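Local coordinates for protein hemoglobin subunit alpha (Isurus oxyrinchus, PDB 3MKB) that probably carries oxygen in shark blood as the haem-binding alpha subunit of a four-chain haemoglobin, at residues Val66-Ala69 with Ala70-Asp73; Leu106-Leu109 with Ala110-Ala114. One frame throughout, in Å; residues are numbered along the deposited sequence.

In the fold
Both interactions lie near ends of helices in a single, all-helical globin fold. Interaction 1 comes first along the chain and spans the last turn of helix 53-70 and the loop leading to helix 76-79; interaction 2 follows within helix 97-112 and the turn after it. Their centres are about 19 Å apart, and their nearest atoms, at about 8 Å, do not touch. Helix 4-19 relates them, since side chains of both contacts pack on it, and both also meet helix 118-135. The side chain of Val66 in interaction 1 lies about 4 Å from the haem, whereas the residues of interaction 2 turn partly toward the beta subunit, so one contact borders the cofactor and the other a subunit interface.

Interaction 1: residues Val66-Ala69 with Ala70-Asp73; sequences VVSA and AEHD
The backbone bonds between Val66 and Ala70 and between Val67 and Glu71 are the last steps of the helical pattern here. Ala70 N donates to Val66 O at 2.9 Å, and Glu71 N reaches Val67 O at 3.1 Å. The next amide changes partner: His72 N bonds Ala69 O at 2.9 Å, three residues back instead of four. This makes a 3-10-like closing turn, with the donor 66° above the carbonyl plane and not on a lone pair, and Glu71 is the first residue to leave helical backbone angles.

This is the C-terminal end of helix 53-70, the E helix of the globin fold, which lines one side of the haem pocket. Branched, apolar Val66 suits the inner face, where its side chain lies near the haem and touches Leu127 and Ile131 of helix 118-135. The small side chain of Ala70 suits close packing against Ile10 and Ala14 of helix 4-19.

Among the side chains, Glu71 folds back along the helix. With CG beside the backbone N (chi1 -44°), anti to the carbonyl carbon, and the chain extended beyond, Glu71 CG passes 3.2 Å from Val67 O and CD comes 4.2 Å from Val67 CG1, so the valine methyl lies against the carboxylate carbon. Polar Ser68 and Glu71 suit the outer side: a water donates to Glu71 OE1 at 2.6 Å and forms a weak hydrogen bond with Ser68 OG, linking the two without a direct bond. Glu71 OE2 has a long, weak ion pair with Lys15.

The aromatic contact belongs to His72, whose ring stacks on that of His79. With the imidazole gone, as in an alanine here, the His79 ring is likely to lose its stacking partner and be freer to turn.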
# COMPACT_ATOMS: atom_id res chain seq x y z
N VAL A 66 15.79 -7.78 14.38
CA VAL A 66 16.12 -8.12 13.02
C VAL A 66 17.35 -9.02 12.98
O VAL A 66 17.36 -9.99 12.21
CB VAL A 66 16.32 -6.86 12.09
CG1 VAL A 66 16.86 -7.30 10.72
CG2 VAL A 66 14.99 -6.19 11.91
N VAL A 67 18.33 -8.73 13.82
CA VAL A 67 19.51 -9.55 13.90
C VAL A 67 19.18 -10.98 14.27
O VAL A 67 19.61 -11.91 13.62
CB VAL A 67 20.55 -8.93 14.83
CG1 VAL A 67 21.69 -9.92 15.19
CG2 VAL A 67 21.11 -7.67 14.23
N SER A 68 18.39 -11.14 15.31
CA SER A 68 17.87 -12.47 15.66
C SER A 68 17.06 -13.20 14.60
O SER A 68 17.26 -14.42 14.41
CB SER A 68 17.12 -12.46 16.97
OG SER A 68 18.10 -12.32 17.98
N ALA A 69 16.15 -12.49 13.92
CA ALA A 69 15.49 -13.06 12.77
C ALA A 69 16.52 -13.61 11.75
O ALA A 69 16.33 -14.71 11.18
CB ALA A 69 14.51 -12.07 12.12
N ALA A 70 17.59 -12.84 11.52
CA ALA A 70 18.67 -13.24 10.64
C ALA A 70 19.31 -14.57 11.13
O ALA A 70 19.67 -15.43 10.33
CB ALA A 70 19.69 -12.16 10.58
N GLU A 71 19.41 -14.74 12.44
CA GLU A 71 19.95 -16.00 13.01
C GLU A 71 18.86 -17.12 13.12
O GLU A 71 19.06 -18.15 13.80
CB GLU A 71 20.58 -15.72 14.37
CG GLU A 71 21.43 -14.47 14.36
CD GLU A 71 22.04 -14.12 15.70
OE1 GLU A 71 21.30 -14.08 16.71
OE2 GLU A 71 23.27 -13.84 15.73
N HIS A 72 17.73 -16.89 12.45
CA HIS A 72 16.57 -17.80 12.44
C HIS A 72 15.94 -17.95 11.05
O HIS A 72 14.71 -18.14 10.94
CB HIS A 72 15.51 -17.29 13.43
CG HIS A 72 15.85 -17.52 14.86
ND1 HIS A 72 15.49 -18.67 15.52
CD2 HIS A 72 16.54 -16.77 15.76
CE1 HIS A 72 15.92 -18.62 16.77
NE2 HIS A 72 16.56 -17.48 16.94
N ASP A 73 16.77 -17.95 10.01
CA ASP A 73 16.28 -17.82 8.61
C ASP A 73 15.30 -18.92 8.17
O ASP A 73 14.49 -18.70 7.28
CB ASP A 73 17.47 -17.76 7.63
CG ASP A 73 17.86 -16.35 7.22
OD1 ASP A 73 17.09 -15.37 7.40
OD2 ASP A 73 18.98 -16.23 6.64
O HOH W 1 21.54 -12.20 18.53

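Interaction 2: residues Leu106-Leu109 with Ala110-Ala114; sequences LVTL and ATHLA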
# COMPACT_ATOMS: atom_id res chain seq x y z
N LEU A 106 16.30 -0.06 5.04
CA LEU A 106 17.12 -0.27 3.84
C LEU A 106 17.82 1.03 3.50
O LEU A 106 19.00 1.03 3.16
CB LEU A 106 16.26 -0.70 2.67
CG LEU A 106 15.68 -2.14 2.82
CD1 LEU A 106 14.76 -2.34 1.64
CD2 LEU A 106 16.81 -3.21 2.85
N VAL A 107 17.08 2.14 3.50
CA VAL A 107 17.72 3.44 3.25
C VAL A 107 18.85 3.80 4.22
O VAL A 107 19.89 4.33 3.84
CB VAL A 107 16.68 4.56 3.15
CG1 VAL A 107 17.40 5.99 3.24
CG2 VAL A 107 15.82 4.32 1.92
N THR A 108 18.66 3.52 5.50
CA THR A 108 19.72 3.66 6.50
C THR A 108 20.94 2.84 6.10
O THR A 108 22.08 3.32 6.26
CB THR A 108 19.22 3.21 7.92
OG1 THR A 108 18.12 4.02 8.32
CG2 THR A 108 20.33 3.20 8.99
N LEU A 109 20.76 1.60 5.63
CA LEU A 109 21.98 0.80 5.32
C LEU A 109 22.70 1.41 4.12
O LEU A 109 23.95 1.45 4.08
CB LEU A 109 21.61 -0.66 5.01
CG LEU A 109 20.94 -1.38 6.21
CD1 LEU A 109 20.21 -2.73 5.73
CD2 LEU A 109 21.99 -1.68 7.28
N ALA A 110 21.90 1.91 3.17
CA ALA A 110 22.44 2.50 1.97
C ALA A 110 23.26 3.70 2.33
O ALA A 110 24.22 4.01 1.63
CB ALA A 110 21.29 2.92 1.01
N THR A 111 22.90 4.43 3.39
CA THR A 111 23.68 5.64 3.70
C THR A 111 24.96 5.26 4.41
O THR A 111 25.88 6.05 4.47
CB THR A 111 22.94 6.61 4.62
OG1 THR A 111 22.87 6.07 5.95
CG2 THR A 111 21.52 7.00 4.06
N HIS A 112 25.01 4.04 4.96
CA HIS A 112 26.12 3.62 5.85
C HIS A 112 27.09 2.63 5.29
O HIS A 112 28.27 2.82 5.42
CB HIS A 112 25.59 3.05 7.18
CG HIS A 112 25.17 4.11 8.12
ND1 HIS A 112 26.08 4.84 8.84
CD2 HIS A 112 23.95 4.62 8.43
CE1 HIS A 112 25.44 5.71 9.60
NE2 HIS A 112 24.15 5.60 9.37
N LEU A 113 26.60 1.56 4.70
CA LEU A 113 27.45 0.45 4.32
C LEU A 113 28.33 0.85 3.11
O LEU A 113 27.85 1.49 2.15
CB LEU A 113 26.60 -0.78 3.98
CG LEU A 113 26.16 -1.75 5.07
CD1 LEU A 113 25.94 -1.01 6.34
CD2 LEU A 113 24.88 -2.56 4.65
N ALA A 114 29.61 0.45 3.19
CA ALA A 114 30.52 0.64 2.06
C ALA A 114 29.91 -0.03 0.84
O ALA A 114 29.90 0.50 -0.25
CB ALA A 114 31.90 0.10 2.39
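Leu106 O receives Ala110 N at 3.0 Å, a regular helical bond, while the leucine side chain turns the other way, onto Val124 and Leu128 of helix 118-135 and onto Phe116. Small Ala110 lets its helix come close to Ala105 of the beta subunit.

Val107 O takes Thr111 N at 3.0 Å. Val107 CG1 also comes near Thr111 CG2, the methyl of the threonine, and the valine packs on Phe117 of the beta subunit.

Thr108 O gathers several donors. Thr111 OG1 donates to Thr108 O at 2.9 Å, because chi1 of 71° puts the hydroxyl between backbone N and carbonyl carbon, where it can curl back on the preceding turn; the amides of Thr111 and His112 add weak bonds. The His112 ring comes in edge-on, with CD2 lying 3.1 Å from Thr108 O, close to the ring plane. Thr108 and His112 run side by side, Thr108 CG2 3.9 Å from His112 CD2, while Thr108 OG1 bonds Cys104 O a turn back. These residues lie on the helix termed G in globins, here facing helix 21-35: His112 NE2 is hydrogen-bonded to Glu27, which would help fix the ring's rotation, and Tyr24 meets the ring edge-to-face.

Leu109 O serves two donors as the chain leaves the helix. Leu113 N arrives 2.7 Å from Leu109 O, almost straight (177° at the hydrogen), whereas His112 N, 2.9 Å from the same Leu109 O, comes from 67° above the carbonyl plane; the different approaches let one oxygen satisfy both. Leu113 CD2 rests 3.8 Å from Leu109 CB, and the two leucines point together into helix 4-19, Leu109 meeting Leu17 and Leu113 meeting Ile13 and Ile16.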